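Local coordinates for putative lipoprotein (PDB 4FVS) that is of unknown function but, as a putative exported lipoprotein with a fold related to the LolA and LolB lipoprotein carriers, probably binds lipid, at residues W16-Y21 with S29-Q34; V47-V52 with G64-Y69; N107-N112 with T158-K163; M139-R144 with Y166-R171; I152-G157 with Y208-E213. All coordinates share one frame; numbering follows the deposited sequence.

Contact 1. Residues W16-Y21 with S29-Q34; sequences WVRKGY and SVMSYQ
The indole of W16 lies almost flat against the side chain of Y33. Y33 CB sits over one face of the indole's six-membered ring, 3.3 Å from the centroid, in a CH-pi contact, while the phenol ring runs nearly parallel to the five-membered ring (planes 5° apart) but slid aside, so that the two barely overlap. The guanidinium of R18 has M31 CE over one face, and Y33 OH comes to its edge, 3.1 Å from R18 NH1, at too poor an angle for a hydrogen bond. The polar ends look elsewhere: R18 NH2 bonds T209 OG1, and Y33 OH bonds Y53 OH. M31, a selenomethionine, bends at its last torsion (chi3 -70°), which turns CE back onto R18 CB at 3.8 Å. On the other face of the sheet V17 CG1 meets V30 CG1, also at 3.8 Å. Six backbone hydrogen bonds, among them M31 N to R18 O at 2.7 Å, tie the strands together. Hydrogen-bonded and non-hydrogen-bonded antiparallel pairs alternate in this beta hairpin of strands 15-22 and 27-41, with W16, R18, M31 and Y33 on the buried face and V17, K19, V30 and S32 on the more exposed one, consistent with the curved sheet of the LolA/LolB clan.

Contact 2. Residues V47-V52 with G64-Y69; sequences VEADYV and GDIKAY
Y51 lays its ring over the backbone of G64. G64 CA stands 3.9 Å from the ring centroid, 21° off the normal, in a CH-pi contact that the missing side chain permits. With chi1 at 69°, Y51 CG lies between its own N and carbonyl carbon, which folds the ring across toward G64; Y51 OH then bonds N62 OD1. On the same face, A49 CB meets I66 CG2 at 4.1 Å. The charged residues occupy the other face. There E48 crosses K67 at a slant, with E48 OE1 3.2 Å from K67 CE but 4.4 Å from K67 NZ, too far for a salt bridge; the ammonium pairs with E46 instead. D50 and D65 turn their carboxylates 67° apart, and D50 OD1 to D65 OD2 is 4.4 Å, a proximity of like charge probably eased by solvent. Six backbone hydrogen bonds hold the antiparallel register. Strand 27-41 flanks this hairpin beside 44-54, and strand 74-78 beside 60-71, while F6 and F8 from the N-terminal segment pack on V47 and I66.

Contact 3. Residues N107-N112 with T158-K163; sequences NPYAAN and TFDCAK
An Asx turn at the start of the long loop between strands 102-104 and 123-129 brings P108 and Y109 against strand 157-171, at the periphery of the fold. The apolar touch is P108 CG on A162 CB, 3.6 Å apart. Y109 approaches with the hydroxyl end of its ring, and Y109 OH lies 2.9 Å from C161 O. In one of two modelled conformers the D160 carboxylate also comes near the ring, a contact that remains doubtful. Y109 CG stands anti to its carbonyl carbon (chi1 -51°), which sends the ring outward to the strand, while P108 CG lies above the rim of one ring face. Within the loop, N107 OD1 accepts from Y109 N at 3.1 Å, the donor standing 59° out of the plane of the side-chain carbonyl. That bond closes the turn and probably helps to set the direction of the tyrosine. Beyond these segments F146, T149 and F113 also pack on P108, whereas D160 O receives a hydrogen bond from S188 OG in strand 179-188. The chemistry is mixed and the footprint small: a proline fitted against an alanine supplies the apolar part, and beside it the tyrosine brings its hydroxyl close to the backbone of the strand, so that the loop meets the strand through a few groups of unlike character.

Contact 4. Residues M139-R144 with Y166-R171; sequences MAIKDR and YNIATR
D143 CG and N167 CG each lie anti to their own carbonyl carbon (chi1 -50° and -73°), and from there the two side chains cross and join by a hydrogen bond. N167 ND2 donates to D143 OD2 at 3.0 Å in a nearly straight bond, meeting the oxygen on its anti side, with the carboxylate and amide planes 76° apart. Replacing N167 by an alanine removes the amide and would probably leave the D143 carboxylate without this mate and freer to turn. The pair sits where the antiparallel pairing of strands 132-154 and 157-171, one long beta hairpin, is interrupted: D143 adopts a left-handed backbone conformation, and beyond it R144 crosses Y166, its CG meeting Y166 CB. The opposite face is mostly apolar. I141 CG2 rests 3.7 Å from Y166 CD1, while selenomethionine M139, lying beside T170 and bent at chi3, brings CE to 3.6 Å from I168 CD1. R144 itself reaches away, its guanidinium bonded to N104 O and D121 O and in a cation-pi contact with Y105.

Contact 5. Residues I152-G157 with Y208-E213; sequences ITTPAG and YTVLEE
A type I beta turn from T154 to G157 carries the chain from strand 132-154 into strand 157-171, closed by T154 N to G157 O at 2.8 Å and G157 N to T154 O at 3.0 Å. This hairpin turn also forms an ST turn, T154 OG1 accepting from A156 N at 3.2 Å, and it settles on strand 205-214 where E212 and E213 make a classic beta bulge opposite V17. The same T154 hydroxyl donates to L211 O at 2.6 Å, the donor tilted 15° from the carbonyl plane. Its torsion (chi1 77°) holds OG1 between the backbone N and carbonyl carbon, where it can serve turn and strand together. A valine in place of T154 would keep the bulk but would probably leave both L211 O and A156 N without this partner, loosening the turn from the strand. A156 points its methyl at the strand, with CB 3.8 Å from L211 CG, and F159 of strand 157-171 packs on the same L211 side chain. E212 OE2 bonds Y21 OH. Across the contact the proline ring crosses the glutamate obliquely, P155 CG lying 3.7 Å from E212 OE1.

How the contacts relate
Contacts 1 and 2 are consecutive hairpins whose inner strands, 27-41 and 44-54, are neighbours: S32 O takes V52 N at 2.8 Å, and Y33 CD2 packs on Y51 CB. Contact 5 borders contact 1 on its other flank, where V17 O accepts from E212 N at 2.8 Å, and the two centres are 10 Å apart. Contacts 3, 4 and 5 share the hairpin of strands 132-154 and 157-171: F159 N bonds I152 O between contacts 3 and 5, while contact 4 lies farther along it, about 25 Å from contact 5 between centres. Contacts 1 and 4 fall on opposite sides of the chain's centre, about 23 Å apart between centres.

Contact 1. Residues W16-Y21 with S29-Q34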
# COMPACT_ATOMS: atom_id res chain seq x y z
N TRP A 16 -11.43 -7.86 -3.50
CA TRP A 16 -10.16 -8.54 -3.34
C TRP A 16 -9.80 -8.63 -1.86
O TRP A 16 -10.37 -7.93 -1.02
CB TRP A 16 -9.01 -7.92 -4.17
CG TRP A 16 -8.55 -6.53 -3.85
CD1 TRP A 16 -7.34 -6.19 -3.32
CD2 TRP A 16 -9.17 -5.31 -4.26
NE1 TRP A 16 -7.21 -4.82 -3.29
CE2 TRP A 16 -8.31 -4.25 -3.88
CE3 TRP A 16 -10.41 -4.99 -4.83
CZ2 TRP A 16 -8.64 -2.91 -4.07
CZ3 TRP A 16 -10.74 -3.65 -5.00
CH2 TRP A 16 -9.86 -2.63 -4.63
N VAL A 17 -8.94 -9.60 -1.54
CA VAL A 17 -8.48 -9.89 -0.20
C VAL A 17 -6.99 -10.03 -0.21
O VAL A 17 -6.45 -10.82 -0.99
CB VAL A 17 -9.14 -11.16 0.42
CG1 VAL A 17 -8.68 -11.36 1.88
CG2 VAL A 17 -10.66 -11.09 0.36
N ARG A 18 -6.33 -9.26 0.66
CA ARG A 18 -4.90 -9.32 0.95
C ARG A 18 -4.79 -9.77 2.39
O ARG A 18 -5.54 -9.25 3.23
CB ARG A 18 -4.19 -7.97 0.71
CG ARG A 18 -3.94 -7.71 -0.77
CD ARG A 18 -3.41 -6.33 -1.09
NE ARG A 18 -2.15 -6.05 -0.40
CZ ARG A 18 -1.99 -5.05 0.46
NH1 ARG A 18 -2.99 -4.22 0.71
NH2 ARG A 18 -0.82 -4.86 1.05
N LYS A 19 -3.89 -10.72 2.69
CA LYS A 19 -3.74 -11.17 4.07
C LYS A 19 -2.34 -10.83 4.57
O LYS A 19 -1.36 -10.93 3.83
CB LYS A 19 -4.06 -12.67 4.21
CG LYS A 19 -5.55 -12.98 4.06
CD LYS A 19 -5.87 -14.38 4.40
CE LYS A 19 -7.34 -14.68 4.26
NZ LYS A 19 -7.63 -16.14 4.46
N GLY A 20 -2.27 -10.37 5.82
CA GLY A 20 -1.04 -9.95 6.47
C GLY A 20 -0.54 -11.01 7.42
O GLY A 20 -1.30 -11.48 8.27
N TYR A 21 0.75 -11.40 7.26
CA TYR A 21 1.41 -12.45 8.03
C TYR A 21 2.67 -11.95 8.71
O TYR A 21 3.26 -10.98 8.26
CB TYR A 21 1.80 -13.58 7.08
CG TYR A 21 0.64 -14.21 6.35
CD1 TYR A 21 -0.09 -15.27 6.91
CD2 TYR A 21 0.28 -13.78 5.07
CE1 TYR A 21 -1.16 -15.85 6.24
CE2 TYR A 21 -0.80 -14.36 4.39
CZ TYR A 21 -1.51 -15.40 4.98
OH TYR A 21 -2.55 -15.99 4.33
N SER A 29 -3.60 -10.20 9.99
CA SER A 29 -4.69 -9.36 9.53
C SER A 29 -5.25 -9.79 8.18
O SER A 29 -4.53 -10.30 7.32
CB SER A 29 -4.22 -7.90 9.44
OG SER A 29 -3.12 -7.69 8.56
N VAL A 30 -6.54 -9.55 8.01
CA VAL A 30 -7.28 -9.78 6.76
C VAL A 30 -7.68 -8.39 6.22
O VAL A 30 -8.25 -7.58 6.96
CB VAL A 30 -8.48 -10.72 6.94
CG1 VAL A 30 -9.19 -10.97 5.61
CG2 VAL A 30 -8.04 -12.04 7.57
N MSE A 31 -7.33 -8.09 4.96
CA MSE A 31 -7.62 -6.80 4.36
C MSE A 31 -8.53 -6.99 3.17
O MSE A 31 -8.09 -7.50 2.13
CB MSE A 31 -6.32 -6.10 3.99
CG MSE A 31 -5.45 -5.87 5.22
SE MSE A 31 -3.64 -5.35 4.90
CE MSE A 31 -2.98 -7.10 4.16
N SER A 32 -9.84 -6.63 3.36
CA SER A 32 -10.86 -6.79 2.34
C SER A 32 -11.18 -5.47 1.69
O SER A 32 -11.41 -4.48 2.39
CB SER A 32 -12.10 -7.41 2.93
OG SER A 32 -11.75 -8.62 3.57
N TYR A 33 -11.21 -5.45 0.36
CA TYR A 33 -11.46 -4.25 -0.42
C TYR A 33 -12.55 -4.44 -1.43
O TYR A 33 -12.87 -5.58 -1.80
CB TYR A 33 -10.20 -3.82 -1.19
CG TYR A 33 -8.97 -3.48 -0.38
CD1 TYR A 33 -8.15 -4.48 0.14
CD2 TYR A 33 -8.54 -2.16 -0.27
CE1 TYR A 33 -6.98 -4.16 0.84
CE2 TYR A 33 -7.37 -1.84 0.42
CZ TYR A 33 -6.58 -2.84 0.96
OH TYR A 33 -5.42 -2.51 1.61
N GLN A 34 -13.09 -3.32 -1.93
CA GLN A 34 -14.10 -3.30 -2.97
C GLN A 34 -14.14 -1.96 -3.71
O GLN A 34 -14.23 -0.92 -3.06
CB GLN A 34 -15.48 -3.62 -2.41
CG GLN A 34 -16.48 -3.75 -3.55
CD GLN A 34 -17.87 -3.94 -3.08
OE1 GLN A 34 -18.32 -3.33 -2.11
NE2 GLN A 34 -18.61 -4.73 -3.84

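Contact 2. Residues V47-V52 with G64-Y69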
# COMPACT_ATOMS: atom_id res chain seq x y z
N VAL A 47 -10.64 6.29 -9.16
CA VAL A 47 -11.29 5.12 -8.55
C VAL A 47 -11.33 5.30 -7.03
O VAL A 47 -10.34 5.71 -6.43
CB VAL A 47 -10.58 3.78 -8.93
CG1 VAL A 47 -11.04 2.61 -8.07
CG2 VAL A 47 -10.80 3.45 -10.40
N GLU A 48 -12.50 5.02 -6.42
CA GLU A 48 -12.67 5.07 -4.98
C GLU A 48 -13.07 3.66 -4.49
O GLU A 48 -14.07 3.11 -4.94
CB GLU A 48 -13.71 6.14 -4.57
CG GLU A 48 -13.72 6.37 -3.06
CD GLU A 48 -14.50 7.50 -2.44
OE1 GLU A 48 -13.94 8.62 -2.48
OE2 GLU A 48 -15.43 7.22 -1.65
N ALA A 49 -12.27 3.09 -3.59
CA ALA A 49 -12.52 1.77 -3.03
C ALA A 49 -12.68 1.81 -1.51
O ALA A 49 -12.04 2.63 -0.86
CB ALA A 49 -11.39 0.84 -3.40
N ASP A 50 -13.54 0.93 -0.97
CA ASP A 50 -13.75 0.75 0.47
C ASP A 50 -12.86 -0.36 0.96
O ASP A 50 -12.58 -1.30 0.22
CB ASP A 50 -15.21 0.44 0.82
CG ASP A 50 -16.10 1.65 0.81
OD1 ASP A 50 -15.89 2.54 1.65
OD2 ASP A 50 -17.03 1.70 -0.02
N TYR A 51 -12.40 -0.25 2.22
CA TYR A 51 -11.58 -1.30 2.81
C TYR A 51 -12.05 -1.59 4.21
O TYR A 51 -12.59 -0.71 4.88
CB TYR A 51 -10.08 -0.96 2.78
CG TYR A 51 -9.63 0.17 3.68
CD1 TYR A 51 -9.36 -0.05 5.02
CD2 TYR A 51 -9.37 1.44 3.16
CE1 TYR A 51 -8.91 0.97 5.85
CE2 TYR A 51 -8.92 2.48 3.99
CZ TYR A 51 -8.69 2.24 5.34
OH TYR A 51 -8.24 3.24 6.17
N VAL A 52 -11.87 -2.84 4.65
CA VAL A 52 -12.17 -3.32 5.99
C VAL A 52 -11.03 -4.21 6.42
O VAL A 52 -10.77 -5.23 5.78
CB VAL A 52 -13.54 -4.05 6.16
CG1 VAL A 52 -13.86 -4.27 7.64
CG2 VAL A 52 -14.67 -3.27 5.50
N GLY A 64 -12.28 2.20 6.18
CA GLY A 64 -12.17 3.48 5.51
C GLY A 64 -12.27 3.31 4.01
O GLY A 64 -12.67 2.25 3.53
N ASP A 65 -11.87 4.34 3.28
CA ASP A 65 -11.87 4.35 1.82
C ASP A 65 -10.52 4.87 1.28
O ASP A 65 -9.81 5.61 1.96
CB ASP A 65 -13.05 5.15 1.27
CG ASP A 65 -13.32 6.48 1.94
OD1 ASP A 65 -12.48 7.41 1.77
OD2 ASP A 65 -14.40 6.62 2.56
N ILE A 66 -10.16 4.43 0.07
CA ILE A 66 -8.89 4.77 -0.56
C ILE A 66 -9.15 5.22 -1.99
O ILE A 66 -10.00 4.64 -2.67
CB ILE A 66 -7.87 3.60 -0.47
CG1 ILE A 66 -6.46 4.04 -0.94
CG2 ILE A 66 -8.33 2.34 -1.19
CD1 ILE A 66 -5.34 3.52 -0.11
N LYS A 67 -8.47 6.30 -2.41
CA LYS A 67 -8.62 6.85 -3.76
C LYS A 67 -7.36 6.56 -4.59
O LYS A 67 -6.26 6.54 -4.08
CB LYS A 67 -8.93 8.35 -3.75
CG LYS A 67 -10.41 8.68 -3.72
CD LYS A 67 -10.68 10.10 -4.22
CE LYS A 67 -12.15 10.36 -4.49
NZ LYS A 67 -12.38 11.66 -5.18
N ALA A 68 -7.57 6.27 -5.87
CA ALA A 68 -6.52 6.02 -6.86
C ALA A 68 -6.87 6.76 -8.12
O ALA A 68 -8.05 6.80 -8.48
CB ALA A 68 -6.39 4.53 -7.14
N TYR A 69 -5.88 7.37 -8.79
CA TYR A 69 -6.20 8.09 -10.02
C TYR A 69 -5.02 8.19 -10.99
O TYR A 69 -3.86 8.04 -10.60
CB TYR A 69 -6.72 9.52 -9.71
CG TYR A 69 -5.78 10.36 -8.89
CD1 TYR A 69 -4.77 11.10 -9.50
CD2 TYR A 69 -5.91 10.44 -7.51
CE1 TYR A 69 -3.89 11.88 -8.75
CE2 TYR A 69 -5.03 11.21 -6.75
CZ TYR A 69 -4.01 11.92 -7.38
OH TYR A 69 -3.13 12.70 -6.65

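Contact 3. Residues N107-N112 with T158-K163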
# COMPACT_ATOMS: atom_id res chain seq x y z
N ASN A 107 5.39 3.22 -13.97
CA ASN A 107 5.06 2.12 -14.87
C ASN A 107 6.34 1.67 -15.60
O ASN A 107 6.81 2.37 -16.50
CB ASN A 107 3.98 2.55 -15.87
CG ASN A 107 3.62 1.56 -16.95
OD1 ASN A 107 3.87 0.34 -16.85
ND2 ASN A 107 2.97 2.06 -17.99
N PRO A 108 6.89 0.50 -15.24
CA PRO A 108 8.15 0.06 -15.87
C PRO A 108 7.95 -0.57 -17.24
O PRO A 108 8.95 -0.86 -17.93
CB PRO A 108 8.67 -0.97 -14.89
CG PRO A 108 7.43 -1.54 -14.29
CD PRO A 108 6.45 -0.43 -14.18
N TYR A 109 6.69 -0.78 -17.64
CA TYR A 109 6.35 -1.41 -18.92
C TYR A 109 6.15 -0.37 -20.02
O TYR A 109 6.17 -0.73 -21.20
CB TYR A 109 5.09 -2.28 -18.79
CG TYR A 109 5.18 -3.25 -17.63
CD1 TYR A 109 5.95 -4.40 -17.72
CD2 TYR A 109 4.50 -3.00 -16.43
CE1 TYR A 109 6.02 -5.30 -16.66
CE2 TYR A 109 4.59 -3.89 -15.36
CZ TYR A 109 5.35 -5.04 -15.48
OH TYR A 109 5.45 -5.97 -14.48
N ALA A 110 6.02 0.90 -19.64
CA ALA A 110 5.83 2.06 -20.51
C ALA A 110 6.96 2.22 -21.49
O ALA A 110 8.10 1.80 -21.23
CB ALA A 110 5.72 3.32 -19.68
N ALA A 111 6.64 2.86 -22.61
CA ALA A 111 7.61 3.15 -23.65
C ALA A 111 8.79 3.92 -23.07
O ALA A 111 8.59 4.83 -22.26
CB ALA A 111 6.97 3.93 -24.78
N ASN A 112 10.00 3.44 -23.40
CA ASN A 112 11.33 3.95 -23.05
C ASN A 112 11.47 4.34 -21.57
O ASN A 112 12.09 5.34 -21.24
CB ASN A 112 11.70 5.12 -23.96
CG ASN A 112 12.10 4.62 -25.34
OD1 ASN A 112 13.06 3.84 -25.51
ND2 ASN A 112 11.37 5.06 -26.35
N THR A 158 -1.16 -15.55 -11.08
CA THR A 158 0.21 -15.14 -11.44
C THR A 158 0.14 -13.75 -12.10
O THR A 158 -0.70 -13.51 -12.98
CB THR A 158 0.87 -16.21 -12.31
OG1 THR A 158 0.85 -17.43 -11.56
CG2 THR A 158 2.31 -15.86 -12.67
N PHE A 159 1.00 -12.82 -11.63
CA PHE A 159 0.98 -11.43 -12.07
C PHE A 159 2.36 -10.89 -12.40
O PHE A 159 3.32 -11.17 -11.66
CB PHE A 159 0.36 -10.54 -10.97
CG PHE A 159 -0.93 -11.03 -10.36
CD1 PHE A 159 -0.93 -11.93 -9.29
CD2 PHE A 159 -2.17 -10.61 -10.85
CE1 PHE A 159 -2.12 -12.41 -8.75
CE2 PHE A 159 -3.37 -11.08 -10.30
CZ PHE A 159 -3.33 -11.97 -9.25
N ASP A 160 2.47 -10.10 -13.50
CA ASP A 160 3.73 -9.44 -13.86
C ASP A 160 3.76 -8.17 -13.05
O ASP A 160 2.85 -7.35 -13.15
CB ASP A 160 3.90 -9.19 -15.37
CG ASP A 160 5.34 -9.01 -15.87
OD1 ASP A 160 6.26 -9.64 -15.30
OD2 ASP A 160 5.52 -8.35 -16.91
N CYS A 161 4.73 -8.06 -12.14
CA CYS A 161 4.82 -6.95 -11.21
C CYS A 161 6.05 -6.12 -11.41
O CYS A 161 7.00 -6.52 -12.08
CB CYS A 161 4.81 -7.48 -9.78
SG CYS A 161 3.41 -8.53 -9.38
N ALA A 162 6.04 -4.98 -10.75
CA ALA A 162 7.12 -4.05 -10.54
C ALA A 162 7.47 -4.15 -9.08
O ALA A 162 6.57 -4.16 -8.25
CB ALA A 162 6.68 -2.65 -10.92
N LYS A 163 8.75 -4.34 -8.78
CA LYS A 163 9.25 -4.44 -7.41
C LYS A 163 9.99 -3.18 -7.11
O LYS A 163 10.93 -2.79 -7.82
CB LYS A 163 10.13 -5.70 -7.21
CG LYS A 163 10.51 -5.97 -5.75
CD LYS A 163 11.75 -6.81 -5.65
CE LYS A 163 12.05 -7.14 -4.22
NZ LYS A 163 12.95 -8.31 -4.09

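Contact 4. Residues M139-R144 with Y166-R171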
# COMPACT_ATOMS: atom_id res chain seq x y z
N MSE A 139 5.28 8.90 10.24
CA MSE A 139 5.87 7.82 9.46
C MSE A 139 6.34 8.38 8.16
O MSE A 139 5.54 8.94 7.41
CB MSE A 139 4.91 6.66 9.26
CG MSE A 139 4.30 6.19 10.58
SE MSE A 139 3.40 4.55 10.44
CE MSE A 139 4.90 3.40 10.23
N ALA A 140 7.66 8.31 7.92
CA ALA A 140 8.28 8.83 6.71
C ALA A 140 8.66 7.70 5.77
O ALA A 140 9.45 6.82 6.13
CB ALA A 140 9.50 9.66 7.07
N ILE A 141 8.04 7.68 4.58
CA ILE A 141 8.32 6.72 3.51
C ILE A 141 9.16 7.49 2.50
O ILE A 141 8.66 8.40 1.85
CB ILE A 141 7.03 6.08 2.91
CG1 ILE A 141 6.15 5.44 4.01
CG2 ILE A 141 7.36 5.06 1.81
CD1 ILE A 141 4.63 5.63 3.73
N LYS A 142 10.45 7.17 2.42
CA LYS A 142 11.40 7.91 1.60
C LYS A 142 12.36 6.97 0.87
O LYS A 142 12.29 5.76 1.05
CB LYS A 142 12.19 8.91 2.51
CG LYS A 142 12.83 8.25 3.73
CD LYS A 142 13.21 9.23 4.80
CE LYS A 142 13.66 8.50 6.05
NZ LYS A 142 13.83 9.41 7.21
N ASP A 143 13.27 7.54 0.05
CA ASP A 143 14.31 6.84 -0.71
C ASP A 143 13.71 5.67 -1.49
O ASP A 143 14.27 4.57 -1.50
CB ASP A 143 15.42 6.38 0.23
CG ASP A 143 15.97 7.45 1.17
OD1 ASP A 143 16.40 8.53 0.66
OD2 ASP A 143 16.03 7.20 2.39
N ARG A 144 12.57 5.91 -2.16
CA ARG A 144 11.88 4.90 -2.96
C ARG A 144 12.68 4.61 -4.20
O ARG A 144 13.12 5.56 -4.85
CB ARG A 144 10.45 5.35 -3.32
CG ARG A 144 9.54 5.63 -2.12
CD ARG A 144 8.20 6.21 -2.54
NE ARG A 144 7.33 5.29 -3.29
CZ ARG A 144 6.52 5.67 -4.27
NH1 ARG A 144 6.47 6.94 -4.65
NH2 ARG A 144 5.77 4.78 -4.90
N TYR A 166 11.44 0.89 -0.48
CA TYR A 166 11.26 2.18 0.22
C TYR A 166 11.91 2.07 1.59
O TYR A 166 12.01 0.97 2.12
CB TYR A 166 9.77 2.57 0.34
CG TYR A 166 8.97 1.64 1.24
CD1 TYR A 166 8.97 1.81 2.63
CD2 TYR A 166 8.27 0.55 0.71
CE1 TYR A 166 8.34 0.89 3.48
CE2 TYR A 166 7.61 -0.36 1.55
CZ TYR A 166 7.67 -0.20 2.93
OH TYR A 166 7.07 -1.11 3.77
N ASN A 167 12.36 3.19 2.16
CA ASN A 167 12.86 3.26 3.53
C ASN A 167 11.76 3.86 4.39
O ASN A 167 10.98 4.69 3.91
CB ASN A 167 14.15 4.07 3.65
CG ASN A 167 15.39 3.42 3.11
OD1 ASN A 167 15.55 2.22 3.07
ND2 ASN A 167 16.35 4.24 2.80
N ILE A 168 11.66 3.41 5.63
CA ILE A 168 10.65 3.93 6.57
C ILE A 168 11.36 4.36 7.86
O ILE A 168 12.40 3.81 8.24
CB ILE A 168 9.46 2.93 6.83
CG1 ILE A 168 8.34 3.58 7.68
CG2 ILE A 168 9.91 1.59 7.41
CD1 ILE A 168 7.01 3.16 7.31
N ALA A 169 10.81 5.39 8.49
CA ALA A 169 11.24 5.93 9.77
C ALA A 169 10.00 6.32 10.54
O ALA A 169 9.15 7.00 9.98
CB ALA A 169 12.17 7.11 9.57
N THR A 170 9.83 5.80 11.78
CA THR A 170 8.64 6.01 12.62
C THR A 170 9.05 6.70 13.94
O THR A 170 9.80 6.13 14.75
CB THR A 170 7.91 4.68 12.86
OG1 THR A 170 7.74 4.00 11.61
CG2 THR A 170 6.57 4.84 13.55
N ARG A 171 8.52 7.93 14.14
CA ARG A 171 8.69 8.82 15.29
C ARG A 171 7.42 8.90 16.11
O ARG A 171 6.33 8.85 15.55
CB ARG A 171 9.07 10.23 14.85
CG ARG A 171 10.41 10.32 14.18
CD ARG A 171 10.68 11.69 13.64
NE ARG A 171 11.20 12.57 14.68
CZ ARG A 171 10.50 13.52 15.27
NH1 ARG A 171 9.22 13.74 14.93
NH2 ARG A 171 11.05 14.28 16.21

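Contact 5. Residues I152-G157 with Y208-E213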
# COMPACT_ATOMS: atom_id res chain seq x y z
N ILE A 152 5.08 -12.92 -10.14
CA ILE A 152 4.76 -13.38 -8.79
C ILE A 152 3.51 -14.23 -8.84
O ILE A 152 2.51 -13.83 -9.46
CB ILE A 152 4.62 -12.17 -7.83
CG1 ILE A 152 5.94 -11.41 -7.67
CG2 ILE A 152 4.02 -12.52 -6.46
CD1 ILE A 152 7.18 -12.18 -7.15
N THR A 153 3.54 -15.38 -8.16
CA THR A 153 2.40 -16.28 -8.06
C THR A 153 1.90 -16.28 -6.62
O THR A 153 2.69 -16.47 -5.69
CB THR A 153 2.76 -17.68 -8.57
OG1 THR A 153 3.19 -17.60 -9.95
CG2 THR A 153 1.61 -18.67 -8.44
N THR A 154 0.61 -16.00 -6.44
CA THR A 154 -0.08 -16.01 -5.14
C THR A 154 -1.34 -16.90 -5.28
O THR A 154 -1.66 -17.28 -6.41
CB THR A 154 -0.44 -14.58 -4.67
OG1 THR A 154 -1.58 -14.11 -5.40
CG2 THR A 154 0.72 -13.59 -4.71
N PRO A 155 -2.12 -17.17 -4.20
CA PRO A 155 -3.36 -17.95 -4.37
C PRO A 155 -4.38 -17.26 -5.31
O PRO A 155 -5.32 -17.93 -5.75
CB PRO A 155 -3.91 -18.06 -2.94
CG PRO A 155 -2.72 -17.85 -2.05
CD PRO A 155 -1.91 -16.81 -2.77
N ALA A 156 -4.21 -15.95 -5.63
CA ALA A 156 -5.09 -15.19 -6.53
C ALA A 156 -4.73 -15.38 -8.02
O ALA A 156 -5.55 -15.11 -8.89
CB ALA A 156 -5.06 -13.72 -6.18
N GLY A 157 -3.52 -15.87 -8.28
CA GLY A 157 -3.02 -16.13 -9.62
C GLY A 157 -1.58 -15.73 -9.81
O GLY A 157 -0.85 -15.57 -8.83
N TYR A 208 4.89 -9.74 5.99
CA TYR A 208 4.64 -9.75 4.55
C TYR A 208 3.13 -9.83 4.31
O TYR A 208 2.37 -10.16 5.23
CB TYR A 208 5.40 -10.87 3.84
CG TYR A 208 4.93 -12.27 4.16
CD1 TYR A 208 5.42 -12.96 5.27
CD2 TYR A 208 4.04 -12.94 3.31
CE1 TYR A 208 4.99 -14.26 5.56
CE2 TYR A 208 3.60 -14.23 3.60
CZ TYR A 208 4.08 -14.88 4.73
OH TYR A 208 3.65 -16.16 5.01
N THR A 209 2.69 -9.44 3.11
CA THR A 209 1.27 -9.52 2.73
C THR A 209 1.19 -10.15 1.33
O THR A 209 2.12 -10.01 0.53
CB THR A 209 0.52 -8.17 2.80
OG1 THR A 209 0.72 -7.43 1.60
CG2 THR A 209 0.84 -7.35 4.04
N VAL A 210 0.10 -10.88 1.07
CA VAL A 210 -0.13 -11.52 -0.21
C VAL A 210 -1.57 -11.32 -0.61
O VAL A 210 -2.45 -11.32 0.26
CB VAL A 210 0.24 -13.04 -0.29
CG1 VAL A 210 1.73 -13.26 -0.37
CG2 VAL A 210 -0.33 -13.82 0.86
N LEU A 211 -1.81 -11.15 -1.94
CA LEU A 211 -3.12 -11.08 -2.55
C LEU A 211 -3.64 -12.50 -2.65
O LEU A 211 -3.03 -13.34 -3.32
CB LEU A 211 -3.04 -10.38 -3.90
CG LEU A 211 -4.34 -10.30 -4.70
CD1 LEU A 211 -5.33 -9.30 -4.10
CD2 LEU A 211 -4.04 -9.98 -6.14
N GLU A 212 -4.72 -12.81 -1.94
CA GLU A 212 -5.25 -14.18 -1.90
C GLU A 212 -6.49 -14.38 -2.79
O GLU A 212 -6.70 -15.48 -3.29
CB GLU A 212 -5.60 -14.55 -0.45
CG GLU A 212 -4.45 -14.37 0.53
CD GLU A 212 -3.83 -15.62 1.10
OE1 GLU A 212 -4.46 -16.70 1.03
OE2 GLU A 212 -2.73 -15.50 1.69
N GLU A 213 -7.33 -13.35 -2.95
CA GLU A 213 -8.55 -13.42 -3.74
C GLU A 213 -8.73 -12.17 -4.56
O GLU A 213 -8.37 -11.08 -4.11
CB GLU A 213 -9.78 -13.59 -2.83
CG GLU A 213 -9.92 -14.92 -2.14
CD GLU A 213 -11.01 -15.76 -2.75
OE1 GLU A 213 -12.19 -15.34 -2.72
OE2 GLU A 213 -10.67 -16.85 -3.26